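PDB 6JXG: beta-glucosidase from Chaetomella raphigera, which probably hydrolyses terminal, non-reducing beta-D-glucosyl residues with release of beta-D-glucose, a family 3 glycoside hydrolase activity that serves cellulose breakdown. Local coordinates for residues P109-I114 and Y132-A137; N140-M145 and A187-A192; Q151-H156 and F228-W233; A234-T239 and D248-G253. All coordinates share one frame; numbering follows the deposited sequence.

Contact 1: residues P109-I114 and Y132-A137; sequences PVAGPI and YLNGLA
Ala111, in an irregular segment that follows strand 105-106, comes closest to helix 131-147 at Asn134, with 7.0 Å between their CA atoms. The peptide bonds preceding Pro109 and Pro113 are both cis, and residues 109-114 form an irregular loop beside the helix. Asn134 is the one helical residue of 132-137 that reaches them. Its CG stands anti to the backbone N (chi1 -165°), which carries the amide off the helix and toward the loop. There ND2 lies 4.0 Å from Ile114 CG2, and the two side chains cross at about a right angle, while OD1 comes within 4.0 Å of Ala111 CA. The loop belongs to the family 3 N-terminal domain, of the TIM-barrel clan, and joins a strand of its sheet to the helix that precedes strand 151-157. A water bridges the two parts: it accepts from Asn134 ND2 at 2.9 Å and donates to Val110 O and Pro113 O, each 2.7 Å from the water oxygen. Because ND2 also bonds to Ser128 O, the amide is tied on its nitrogen side, whereas the buried OD1 has no polar partner in the model. Elsewhere the loop is held by Glu161, whose OE2 accepts the N-H of Ile114.

Contact 2: residues N140-M145 and A187-A192; sequences NTITGM and ADAIKA
Two neighbouring helices of the TIM-barrel-like N-terminal domain, 131-147 and 184-191, pack together where Ile142 and Thr143 face Ala189 and Ala192. Their backbones come nearest at Thr143 and Ala192, whose CA atoms are 6.6 Å apart, a spacing consistent with the small alanine side chains there. Ile142 supplies most of the apolar contact with its two branches. CG1 sits beside the backbone N, anti to the carbonyl carbon (chi1 -73°), and the chain runs on to put CD1 against Ala189 CB at 3.7 Å. The other branch, CG2, is directed at the end of the second helix, 3.9 Å from Ala192 O and 4.5 Å from Ala192 CB. Each helix precedes a parallel strand of the domain's sheet, and the contact extends inward to strand 151-157, where Ile142 touches Ala152 and Ala189 touches Ala154. Toward the outer margin the packing turns polar. Ala192 is the first residue to leave the helical conformation, and its carbonyl oxygen accepts from a water at 2.6 Å; the same water donates to Thr143 OG1 at 2.7 Å. This hydroxyl also bonds to Ser139 O, one turn back on its own helix, which helps hold OG1 beside the backbone N. From there OG1 approaches Ala192 CB to 4.1 Å.

Contact 3: residues Q151-H156 and F228-W233; sequences QACAKH and FVVSDW
Cys153 SG meets Val230 CG1 at 3.8 Å, the apolar middle of a row of three side-chain pairs linking strand 151-157 with strand 228-231 and the turn after it. The backbones are too far apart to pair, with 8.6 Å between the CA atoms of Cys153 and Val230, so side chains alone carry the contact. Val230 holds CG1 between its backbone N and carbonyl carbon, while Cys153 extends SG to meet it. At one end, the extended chain of Gln151 brings its amide to the edge of the Phe228 ring, near CE2 and CZ, with the two planes 79° apart. At the other end, Asp232 OD2 approaches His156 CD2 to 3.3 Å, obliquely to the imidazole, and the carboxylate and ring planes are nearly parallel, 16° apart. With CG anti to the backbone N (chi1 -154°), the Asp232 carboxylate is directed toward His156, and OD1 accepts the N-H of Trp233 at 2.7 Å on its anti side, with the donor tilted out of the carboxylate plane. His156 is steadied separately: Lys155 CG covers one face of its ring and ND1 bonds to Gly112 O. An alanine at Asp232 would remove the carboxylate, and the Trp233 N-H is likely to be left without this acceptor, with a gap beside His156 CD2. Ser231-Asp232-Trp233 matches the signature that in family 3 relatives carries the nucleophilic aspartate. In the parallel part of the sheet, strand 196-199 lies between the two strands, while helix 278-294 packs on Phe228 and helix 131-147 on Ala152 and Ala154.

Contact 4: residues A234-T239 and D248-G253; sequences AAQHTT and DVAMPG
Met251 O is gripped by two donors: Ala234 N, at 3.0 Å with a nearly straight N-H...O angle of 168°, and a water whose oxygen is also 3.0 Å away. The amide of Ala234 lies in the carbonyl plane, on a lone pair. The same water accepts from Gln236 N at 3.0 Å, so it spans the two loops two residues further along. Beside this bridge, the peptide bond before Pro252 is cis, and the ring's CD packs 3.4 Å from Ala234 N. Gln236 reaches across with CG anti to its backbone N (chi1 173°) and an extended chain beyond, laying its amide against the methyl of Ala250; NE2 is 3.5 Å from Ala250 CB. OE1 bonds to Ser242 OG, while NE2 donates to two waters. One of them lies 2.9 Å from NE2 and donates firmly to Gly253 O, while the other makes a weak bond to that oxygen. These links join the loops at the two ends of helix 239-245, which Thr238 caps at its N-terminus. Residues 248-249 make backbone hydrogen bonds with strand 228-231, Ser231 OG bonds to Met251 N, and Val249 packs on Ile288 of helix 278-294.

How the contacts relate
All four contacts lie in the family 3 N-terminal domain. Contacts 1 and 2 share helix 131-147, with centres 10 Å apart, and touch through Pro109 and Ile142. The next element, strand 151-157, belongs to contact 3, whose centre is about 14 Å from that of contact 1, touched through Pro109 and Lys155, and about 13 Å from that of contact 2. The segments of contacts 2 and 3 alternate along the chain. Contact 4 comes next; its centre is about 12 Å from that of contact 3 and about 25 Å from those of contacts 1 and 2. The series runs from a loop and helices packed on the sheet, through its strands, to the loops that follow strand 228-231.

Contact 1: residues P109-I114 and Y132-A137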
loop_
_atom_site.group_PDB
_atom_site.type_symbol
_atom_site.label_atom_id
_atom_site.label_comp_id
_atom_site.label_asym_id
_atom_site.label_seq_id
_atom_site.Cartn_x
_atom_site.Cartn_y
_atom_site.Cartn_z
ATOM N N PRO A 109 -1.826 -7.567 1.602
ATOM C CA PRO A 109 -1.782 -6.175 1.338
ATOM C C PRO A 109 -2.447 -5.775 -0.015
ATOM O O PRO A 109 -3.023 -6.568 -0.686
ATOM C CB PRO A 109 -0.301 -5.862 1.329
ATOM C CG PRO A 109 0.351 -7.118 0.732
ATOM C CD PRO A 109 -0.604 -8.244 1.144
ATOM N N VAL A 110 -2.411 -4.477 -0.296
ATOM C CA VAL A 110 -3.144 -3.896 -1.403
ATOM C C VAL A 110 -2.240 -3.516 -2.560
ATOM O O VAL A 110 -1.429 -2.579 -2.453
ATOM C CB VAL A 110 -3.943 -2.667 -0.896
ATOM C CG1 VAL A 110 -4.592 -1.951 -2.063
ATOM C CG2 VAL A 110 -5.009 -3.060 0.152
ATOM N N ALA A 111 -2.342 -4.286 -3.644
ATOM C CA ALA A 111 -1.699 -3.982 -4.945
ATOM C C ALA A 111 -2.554 -3.212 -5.940
ATOM O O ALA A 111 -2.028 -2.770 -6.976
ATOM C CB ALA A 111 -1.274 -5.248 -5.644
ATOM N N GLY A 112 -3.862 -3.141 -5.685
ATOM C CA GLY A 112 -4.867 -2.513 -6.598
ATOM C C GLY A 112 -5.939 -1.921 -5.673
ATOM O O GLY A 112 -6.630 -2.629 -4.935
ATOM N N PRO A 113 -6.124 -0.606 -5.698
ATOM C CA PRO A 113 -5.531 0.380 -6.585
ATOM C C PRO A 113 -4.012 0.623 -6.331
ATOM O O PRO A 113 -3.510 0.531 -5.159
ATOM C CB PRO A 113 -6.279 1.620 -6.219
ATOM C CG PRO A 113 -6.599 1.457 -4.735
ATOM C CD PRO A 113 -6.974 0.014 -4.654
ATOM N N ILE A 114 -3.296 0.968 -7.387
ATOM C CA ILE A 114 -1.936 1.497 -7.238
ATOM C C ILE A 114 -2.015 2.994 -6.911
ATOM O O ILE A 114 -1.108 3.546 -6.273
ATOM C CB ILE A 114 -1.021 1.252 -8.466
ATOM C CG1 ILE A 114 -1.441 2.077 -9.688
ATOM C CG2 ILE A 114 -0.910 -0.244 -8.839
ATOM C CD1 ILE A 114 -0.451 1.914 -10.884
ATOM N N TYR A 132 7.306 -0.730 -9.480
ATOM C CA TYR A 132 8.478 -1.396 -8.924
ATOM C C TYR A 132 8.455 -1.282 -7.389
ATOM O O TYR A 132 8.658 -2.294 -6.651
ATOM C CB TYR A 132 9.774 -0.785 -9.496
ATOM C CG TYR A 132 10.987 -1.481 -9.003
ATOM C CD1 TYR A 132 11.432 -2.634 -9.610
ATOM C CD2 TYR A 132 11.662 -1.043 -7.879
ATOM C CE1 TYR A 132 12.592 -3.298 -9.137
ATOM C CE2 TYR A 132 12.731 -1.714 -7.388
ATOM C CZ TYR A 132 13.209 -2.840 -8.020
ATOM O OH TYR A 132 14.361 -3.461 -7.448
ATOM N N LEU A 133 8.301 -0.048 -6.898
ATOM C CA LEU A 133 8.205 0.180 -5.448
ATOM C C LEU A 133 7.073 -0.613 -4.853
ATOM O O LEU A 133 7.183 -1.254 -3.772
ATOM C CB LEU A 133 8.014 1.663 -5.128
ATOM C CG LEU A 133 7.853 2.106 -3.660
ATOM C CD1 LEU A 133 9.067 1.681 -2.887
ATOM C CD2 LEU A 133 7.672 3.598 -3.587
ATOM N N ASN A 134 5.926 -0.502 -5.514
ATOM C CA ASN A 134 4.725 -1.234 -5.105
ATOM C C ASN A 134 4.979 -2.745 -4.976
ATOM O O ASN A 134 4.765 -3.368 -3.912
ATOM C CB ASN A 134 3.595 -0.906 -6.069
ATOM C CG ASN A 134 2.225 -1.300 -5.560
ATOM O OD1 ASN A 134 2.007 -2.432 -5.141
ATOM N ND2 ASN A 134 1.297 -0.334 -5.554
ATOM N N GLY A 135 5.522 -3.324 -6.024
ATOM C CA GLY A 135 5.945 -4.734 -6.024
ATOM C C GLY A 135 6.923 -5.151 -4.925
ATOM O O GLY A 135 6.620 -6.115 -4.271
ATOM N N LEU A 136 7.993 -4.391 -4.657
ATOM C CA LEU A 136 8.892 -4.673 -3.530
ATOM C C LEU A 136 8.164 -4.572 -2.161
ATOM O O LEU A 136 8.410 -5.381 -1.255
ATOM C CB LEU A 136 10.151 -3.783 -3.531
ATOM C CG LEU A 136 11.400 -4.391 -4.229
ATOM C CD1 LEU A 136 11.977 -5.666 -3.605
ATOM C CD2 LEU A 136 11.080 -4.665 -5.655
ATOM N N ALA A 137 7.277 -3.603 -2.031
ATOM C CA ALA A 137 6.487 -3.496 -0.822
ATOM C C ALA A 137 5.536 -4.710 -0.646
ATOM O O ALA A 137 5.453 -5.256 0.458
ATOM C CB ALA A 137 5.740 -2.186 -0.754
HETATM O O HOH W 1 -1.227 -0.463 -4.156
#

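Contact 2: residues N140-M145 and A187-A192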
loop_
_atom_site.group_PDB
_atom_site.type_symbol
_atom_site.label_atom_id
_atom_site.label_comp_id
_atom_site.label_asym_id
_atom_site.label_seq_id
_atom_site.Cartn_x
_atom_site.Cartn_y
_atom_site.Cartn_z
ATOM N N ASN A 140 7.701 -7.910 0.212
ATOM C CA ASN A 140 8.242 -7.925 1.559
ATOM C C ASN A 140 7.115 -8.025 2.600
ATOM O O ASN A 140 7.299 -8.648 3.622
ATOM C CB ASN A 140 9.126 -6.694 1.838
ATOM C CG ASN A 140 10.520 -6.889 1.349
ATOM O OD1 ASN A 140 11.330 -7.567 1.989
ATOM N ND2 ASN A 140 10.813 -6.316 0.192
ATOM N N THR A 141 5.979 -7.369 2.356
ATOM C CA THR A 141 4.828 -7.490 3.286
ATOM C C THR A 141 4.259 -8.926 3.363
ATOM O O THR A 141 4.014 -9.472 4.420
ATOM C CB THR A 141 3.696 -6.529 2.875
ATOM O OG1 THR A 141 4.206 -5.160 2.848
ATOM C CG2 THR A 141 2.572 -6.660 3.852
ATOM N N ILE A 142 4.073 -9.542 2.220
ATOM C CA ILE A 142 3.562 -10.887 2.125
ATOM C C ILE A 142 4.537 -11.861 2.767
ATOM O O ILE A 142 4.127 -12.767 3.488
ATOM C CB ILE A 142 3.306 -11.248 0.700
ATOM C CG1 ILE A 142 2.060 -10.479 0.273
ATOM C CG2 ILE A 142 3.091 -12.759 0.489
ATOM C CD1 ILE A 142 1.924 -10.429 -1.211
ATOM N N THR A 143 5.807 -11.700 2.490
ATOM C CA THR A 143 6.795 -12.663 3.048
ATOM C C THR A 143 6.776 -12.543 4.583
ATOM O O THR A 143 6.876 -13.552 5.289
ATOM C CB THR A 143 8.188 -12.426 2.478
ATOM O OG1 THR A 143 8.134 -12.550 1.051
ATOM C CG2 THR A 143 9.113 -13.436 3.066
ATOM N N GLY A 144 6.679 -11.341 5.102
ATOM C CA GLY A 144 6.534 -11.129 6.518
ATOM C C GLY A 144 5.313 -11.805 7.093
ATOM O O GLY A 144 5.366 -12.517 8.109
ATOM N N MET A 145 4.171 -11.489 6.526
ATOM C CA MET A 145 2.910 -12.014 7.008
ATOM C C MET A 145 2.900 -13.546 7.042
ATOM O O MET A 145 2.537 -14.175 8.067
ATOM C CB MET A 145 1.791 -11.537 6.098
ATOM C CG MET A 145 1.420 -10.077 6.274
ATOM S SD MET A 145 0.235 -9.449 5.044
ATOM C CE MET A 145 -1.316 -10.161 5.594
ATOM N N ALA A 187 2.016 -9.618 -9.947
ATOM C CA ALA A 187 3.016 -10.642 -10.354
ATOM C C ALA A 187 4.084 -10.816 -9.289
ATOM O O ALA A 187 4.430 -11.976 -8.925
ATOM C CB ALA A 187 3.627 -10.282 -11.719
ATOM N N ASP A 188 4.581 -9.705 -8.724
ATOM C CA ASP A 188 5.544 -9.785 -7.572
ATOM C C ASP A 188 4.923 -10.552 -6.385
ATOM O O ASP A 188 5.541 -11.396 -5.739
ATOM C CB ASP A 188 6.018 -8.404 -7.091
ATOM C CG ASP A 188 7.213 -7.844 -7.899
ATOM O OD1 ASP A 188 7.592 -8.405 -8.990
ATOM O OD2 ASP A 188 7.805 -6.908 -7.383
ATOM N N ALA A 189 3.668 -10.276 -6.131
ATOM C CA ALA A 189 2.952 -10.933 -5.055
ATOM C C ALA A 189 2.845 -12.435 -5.257
ATOM O O ALA A 189 3.097 -13.203 -4.368
ATOM C CB ALA A 189 1.607 -10.309 -4.886
ATOM N N ILE A 190 2.436 -12.846 -6.424
ATOM C CA ILE A 190 2.432 -14.249 -6.786
ATOM C C ILE A 190 3.805 -14.938 -6.698
ATOM O O ILE A 190 3.903 -16.052 -6.126
ATOM C CB ILE A 190 1.800 -14.412 -8.173
ATOM C CG1 ILE A 190 0.321 -13.973 -8.097
ATOM C CG2 ILE A 190 1.928 -15.829 -8.653
ATOM C CD1 ILE A 190 -0.436 -13.756 -9.414
ATOM N N LYS A 191 4.837 -14.335 -7.250
ATOM C CA LYS A 191 6.236 -14.805 -7.065
ATOM C C LYS A 191 6.613 -14.951 -5.606
ATOM O O LYS A 191 7.299 -15.885 -5.224
ATOM C CB LYS A 191 7.187 -13.827 -7.771
ATOM C CG LYS A 191 8.679 -14.129 -7.586
ATOM C CD LYS A 191 9.038 -15.375 -8.425
ATOM C CE LYS A 191 10.540 -15.773 -8.315
ATOM N NZ LYS A 191 11.094 -15.652 -6.951
ATOM N N ALA A 192 6.128 -14.062 -4.730
ATOM C CA ALA A 192 6.401 -14.222 -3.334
ATOM C C ALA A 192 5.474 -15.273 -2.628
ATOM O O ALA A 192 5.333 -15.243 -1.453
ATOM C CB ALA A 192 6.289 -12.888 -2.621
HETATM O O HOH W 2 7.074 -15.021 0.507
#

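Contact 3: residues Q151-H156 and F228-W233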
loop_
_atom_site.group_PDB
_atom_site.type_symbol
_atom_site.label_atom_id
_atom_site.label_comp_id
_atom_site.label_asym_id
_atom_site.label_seq_id
_atom_site.Cartn_x
_atom_site.Cartn_y
_atom_site.Cartn_z
ATOM N N GLN A 151 -2.125 -16.617 6.111
ATOM C CA GLN A 151 -2.232 -16.507 4.641
ATOM C C GLN A 151 -2.486 -15.021 4.291
ATOM O O GLN A 151 -3.381 -14.386 4.857
ATOM C CB GLN A 151 -3.419 -17.322 4.132
ATOM C CG GLN A 151 -3.299 -18.815 4.419
ATOM C CD GLN A 151 -4.501 -19.647 3.977
ATOM O OE1 GLN A 151 -5.148 -20.392 4.801
ATOM N NE2 GLN A 151 -4.836 -19.549 2.715
ATOM N N ALA A 152 -1.689 -14.446 3.430
ATOM C CA ALA A 152 -1.945 -13.111 2.953
ATOM C C ALA A 152 -2.874 -13.189 1.736
ATOM O O ALA A 152 -3.117 -14.260 1.159
ATOM C CB ALA A 152 -0.611 -12.427 2.555
ATOM N N CYS A 153 -3.448 -12.042 1.395
ATOM C CA CYS A 153 -4.435 -11.906 0.361
ATOM C C CYS A 153 -4.126 -10.587 -0.374
ATOM O O CYS A 153 -4.537 -9.485 0.049
ATOM C CB CYS A 153 -5.853 -11.833 0.941
ATOM S SG CYS A 153 -7.134 -11.772 -0.407
ATOM N N ALA A 154 -3.491 -10.705 -1.514
ATOM C CA ALA A 154 -3.289 -9.572 -2.372
ATOM C C ALA A 154 -4.602 -9.110 -3.025
ATOM O O ALA A 154 -5.267 -9.874 -3.773
ATOM C CB ALA A 154 -2.259 -9.894 -3.452
ATOM N N LYS A 155 -4.940 -7.850 -2.835
ATOM C CA LYS A 155 -6.253 -7.346 -3.306
ATOM C C LYS A 155 -6.022 -5.961 -3.936
ATOM O O LYS A 155 -5.004 -5.291 -3.578
ATOM C CB LYS A 155 -7.258 -7.321 -2.142
ATOM C CG LYS A 155 -7.051 -6.284 -1.054
ATOM C CD LYS A 155 -7.922 -6.557 0.185
ATOM C CE LYS A 155 -7.919 -5.310 1.028
ATOM N NZ LYS A 155 -8.725 -5.417 2.253
ATOM N N HIS A 156 -6.893 -5.449 -4.788
ATOM C CA HIS A 156 -8.115 -5.988 -5.335
ATOM C C HIS A 156 -7.838 -6.110 -6.839
ATOM O O HIS A 156 -7.437 -5.126 -7.507
ATOM C CB HIS A 156 -9.274 -5.005 -5.131
ATOM C CG HIS A 156 -9.390 -4.487 -3.733
ATOM N ND1 HIS A 156 -8.613 -3.449 -3.258
ATOM C CD2 HIS A 156 -10.155 -4.892 -2.695
ATOM C CE1 HIS A 156 -8.933 -3.213 -1.994
ATOM N NE2 HIS A 156 -9.886 -4.056 -1.645
ATOM N N PHE A 228 -5.631 -19.453 -4.243
ATOM C CA PHE A 228 -7.030 -19.380 -4.460
ATOM C C PHE A 228 -7.462 -17.908 -4.569
ATOM O O PHE A 228 -6.816 -17.019 -4.021
ATOM C CB PHE A 228 -7.835 -20.120 -3.417
ATOM C CG PHE A 228 -7.867 -19.487 -2.102
ATOM C CD1 PHE A 228 -8.913 -18.633 -1.741
ATOM C CD2 PHE A 228 -6.868 -19.797 -1.147
ATOM C CE1 PHE A 228 -8.948 -18.060 -0.497
ATOM C CE2 PHE A 228 -6.915 -19.252 0.108
ATOM C CZ PHE A 228 -7.975 -18.393 0.479
ATOM N N VAL A 229 -8.499 -17.708 -5.363
ATOM C CA VAL A 229 -9.132 -16.387 -5.558
ATOM C C VAL A 229 -10.400 -16.265 -4.757
ATOM O O VAL A 229 -11.257 -17.117 -4.817
ATOM C CB VAL A 229 -9.435 -16.156 -7.058
ATOM C CG1 VAL A 229 -10.036 -14.762 -7.201
ATOM C CG2 VAL A 229 -8.132 -16.250 -7.864
ATOM N N VAL A 230 -10.508 -15.177 -3.977
ATOM C CA VAL A 230 -11.649 -14.909 -3.161
ATOM C C VAL A 230 -12.360 -13.659 -3.660
ATOM O O VAL A 230 -11.724 -12.729 -4.158
ATOM C CB VAL A 230 -11.245 -14.857 -1.709
ATOM C CG1 VAL A 230 -10.195 -13.777 -1.409
ATOM C CG2 VAL A 230 -12.474 -14.683 -0.850
ATOM N N SER A 231 -13.687 -13.615 -3.538
ATOM C CA SER A 231 -14.377 -12.419 -3.978
ATOM C C SER A 231 -14.247 -11.293 -3.035
ATOM O O SER A 231 -14.236 -11.469 -1.810
ATOM C CB SER A 231 -15.853 -12.690 -4.266
ATOM O OG SER A 231 -16.535 -12.990 -3.073
ATOM N N ASP A 232 -14.283 -10.070 -3.583
ATOM C CA ASP A 232 -14.589 -8.974 -2.710
ATOM C C ASP A 232 -16.027 -9.209 -2.237
ATOM O O ASP A 232 -16.746 -10.075 -2.775
ATOM C CB ASP A 232 -14.337 -7.619 -3.400
ATOM C CG ASP A 232 -14.034 -6.484 -2.426
ATOM O OD1 ASP A 232 -14.440 -6.572 -1.254
ATOM O OD2 ASP A 232 -13.425 -5.458 -2.856
ATOM N N TRP A 233 -16.436 -8.461 -1.201
ATOM C CA TRP A 233 -17.598 -8.817 -0.445
ATOM C C TRP A 233 -18.846 -8.504 -1.255
ATOM O O TRP A 233 -19.195 -7.364 -1.517
ATOM C CB TRP A 233 -17.601 -8.221 0.937
ATOM C CG TRP A 233 -17.086 -9.126 2.030
ATOM C CD1 TRP A 233 -17.645 -9.255 3.249
ATOM C CD2 TRP A 233 -15.883 -9.948 2.056
ATOM N NE1 TRP A 233 -16.930 -10.126 4.028
ATOM C CE2 TRP A 233 -15.836 -10.563 3.330
ATOM C CE3 TRP A 233 -14.843 -10.204 1.149
ATOM C CZ2 TRP A 233 -14.815 -11.437 3.709
ATOM C CZ3 TRP A 233 -13.833 -11.063 1.518
ATOM C CH2 TRP A 233 -13.816 -11.675 2.808
#

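Contact 4: residues A234-T239 and D248-G253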
loop_
_atom_site.group_PDB
_atom_site.type_symbol
_atom_site.label_atom_id
_atom_site.label_comp_id
_atom_site.label_asym_id
_atom_site.label_seq_id
_atom_site.Cartn_x
_atom_site.Cartn_y
_atom_site.Cartn_z
ATOM N N ALA A 234 -19.527 -9.600 -1.601
ATOM C CA ALA A 234 -20.700 -9.603 -2.484
ATOM C C ALA A 234 -20.345 -9.120 -3.902
ATOM O O ALA A 234 -21.170 -8.463 -4.562
ATOM C CB ALA A 234 -21.860 -8.805 -1.895
ATOM N N ALA A 235 -19.125 -9.419 -4.358
ATOM C CA ALA A 235 -18.681 -9.028 -5.718
ATOM C C ALA A 235 -18.992 -10.176 -6.693
ATOM O O ALA A 235 -18.781 -10.056 -7.900
ATOM C CB ALA A 235 -17.191 -8.641 -5.759
ATOM N N GLN A 236 -19.545 -11.303 -6.184
ATOM C CA GLN A 236 -19.955 -12.414 -7.060
ATOM C C GLN A 236 -21.358 -12.032 -7.611
ATOM O O GLN A 236 -22.183 -11.523 -6.855
ATOM C CB GLN A 236 -20.077 -13.738 -6.299
ATOM C CG GLN A 236 -20.647 -14.912 -7.058
ATOM C CD GLN A 236 -20.776 -16.164 -6.194
ATOM O OE1 GLN A 236 -20.344 -17.262 -6.580
ATOM N NE2 GLN A 236 -21.364 -16.000 -5.039
ATOM N N HIS A 237 -21.616 -12.301 -8.883
ATOM C CA HIS A 237 -22.870 -11.925 -9.535
ATOM C C HIS A 237 -23.680 -13.096 -9.992
ATOM O O HIS A 237 -24.902 -12.979 -10.042
ATOM C CB HIS A 237 -22.630 -11.017 -10.769
ATOM C CG HIS A 237 -22.076 -9.711 -10.364
ATOM N ND1 HIS A 237 -22.872 -8.636 -10.073
ATOM C CD2 HIS A 237 -20.828 -9.383 -9.957
ATOM C CE1 HIS A 237 -22.125 -7.652 -9.596
ATOM N NE2 HIS A 237 -20.884 -8.092 -9.501
ATOM N N THR A 238 -23.041 -14.166 -10.435
ATOM C CA THR A 238 -23.765 -15.354 -10.904
ATOM C C THR A 238 -23.187 -16.635 -10.344
ATOM O O THR A 238 -22.016 -16.690 -9.989
ATOM C CB THR A 238 -23.715 -15.447 -12.461
ATOM O OG1 THR A 238 -22.438 -15.886 -12.927
ATOM C CG2 THR A 238 -24.029 -14.094 -13.080
ATOM N N THR A 239 -23.991 -17.683 -10.316
ATOM C CA THR A 239 -23.494 -18.996 -9.933
ATOM C C THR A 239 -22.435 -19.525 -10.950
ATOM O O THR A 239 -21.283 -19.899 -10.615
ATOM C CB THR A 239 -24.670 -20.000 -9.851
ATOM O OG1 THR A 239 -25.578 -19.588 -8.864
ATOM C CG2 THR A 239 -24.163 -21.427 -9.539
ATOM N N ASP A 248 -12.695 -19.004 -6.579
ATOM C CA ASP A 248 -12.588 -20.180 -5.677
ATOM C C ASP A 248 -13.364 -20.066 -4.397
ATOM O O ASP A 248 -13.817 -21.100 -3.860
ATOM C CB ASP A 248 -11.150 -20.478 -5.356
ATOM C CG ASP A 248 -10.316 -20.712 -6.622
ATOM O OD1 ASP A 248 -10.730 -21.596 -7.437
ATOM O OD2 ASP A 248 -9.270 -20.033 -6.802
ATOM N N VAL A 249 -13.537 -18.862 -3.896
ATOM C CA VAL A 249 -14.273 -18.649 -2.664
ATOM C C VAL A 249 -15.195 -17.430 -2.763
ATOM O O VAL A 249 -14.759 -16.338 -3.143
ATOM C CB VAL A 249 -13.330 -18.396 -1.473
ATOM C CG1 VAL A 249 -14.112 -18.247 -0.158
ATOM C CG2 VAL A 249 -12.322 -19.528 -1.340
ATOM N N ALA A 250 -16.461 -17.627 -2.396
ATOM C CA ALA A 250 -17.452 -16.569 -2.455
ATOM C C ALA A 250 -17.683 -15.978 -1.089
ATOM O O ALA A 250 -18.203 -16.669 -0.222
ATOM C CB ALA A 250 -18.776 -17.075 -3.026
ATOM N N MET A 251 -17.302 -14.726 -0.907
ATOM C CA MET A 251 -17.489 -14.072 0.372
ATOM C C MET A 251 -18.418 -12.856 0.239
ATOM O O MET A 251 -18.276 -12.132 -0.708
ATOM C CB MET A 251 -16.122 -13.582 0.877
ATOM C CG MET A 251 -15.275 -14.693 1.453
ATOM S SD MET A 251 -16.012 -15.248 3.028
ATOM C CE MET A 251 -15.650 -16.990 2.904
ATOM N N PRO A 252 -19.224 -12.511 1.279
ATOM C CA PRO A 252 -19.328 -13.325 2.526
ATOM C C PRO A 252 -20.153 -14.581 2.387
ATOM O O PRO A 252 -20.356 -15.311 3.411
ATOM C CB PRO A 252 -19.989 -12.370 3.514
ATOM C CG PRO A 252 -20.787 -11.422 2.663
ATOM C CD PRO A 252 -19.995 -11.245 1.375
ATOM N N GLY A 253 -20.628 -14.857 1.134
ATOM C CA GLY A 253 -21.429 -16.047 0.782
ATOM C C GLY A 253 -22.832 -15.671 0.296
ATOM O O GLY A 253 -23.356 -16.259 -0.689
HETATM O O HOH W 3 -22.416 -17.618 -2.816
HETATM O O HOH W 4 -19.565 -12.495 -3.434
HETATM O O HOH W 5 -22.549 -14.139 -3.353
#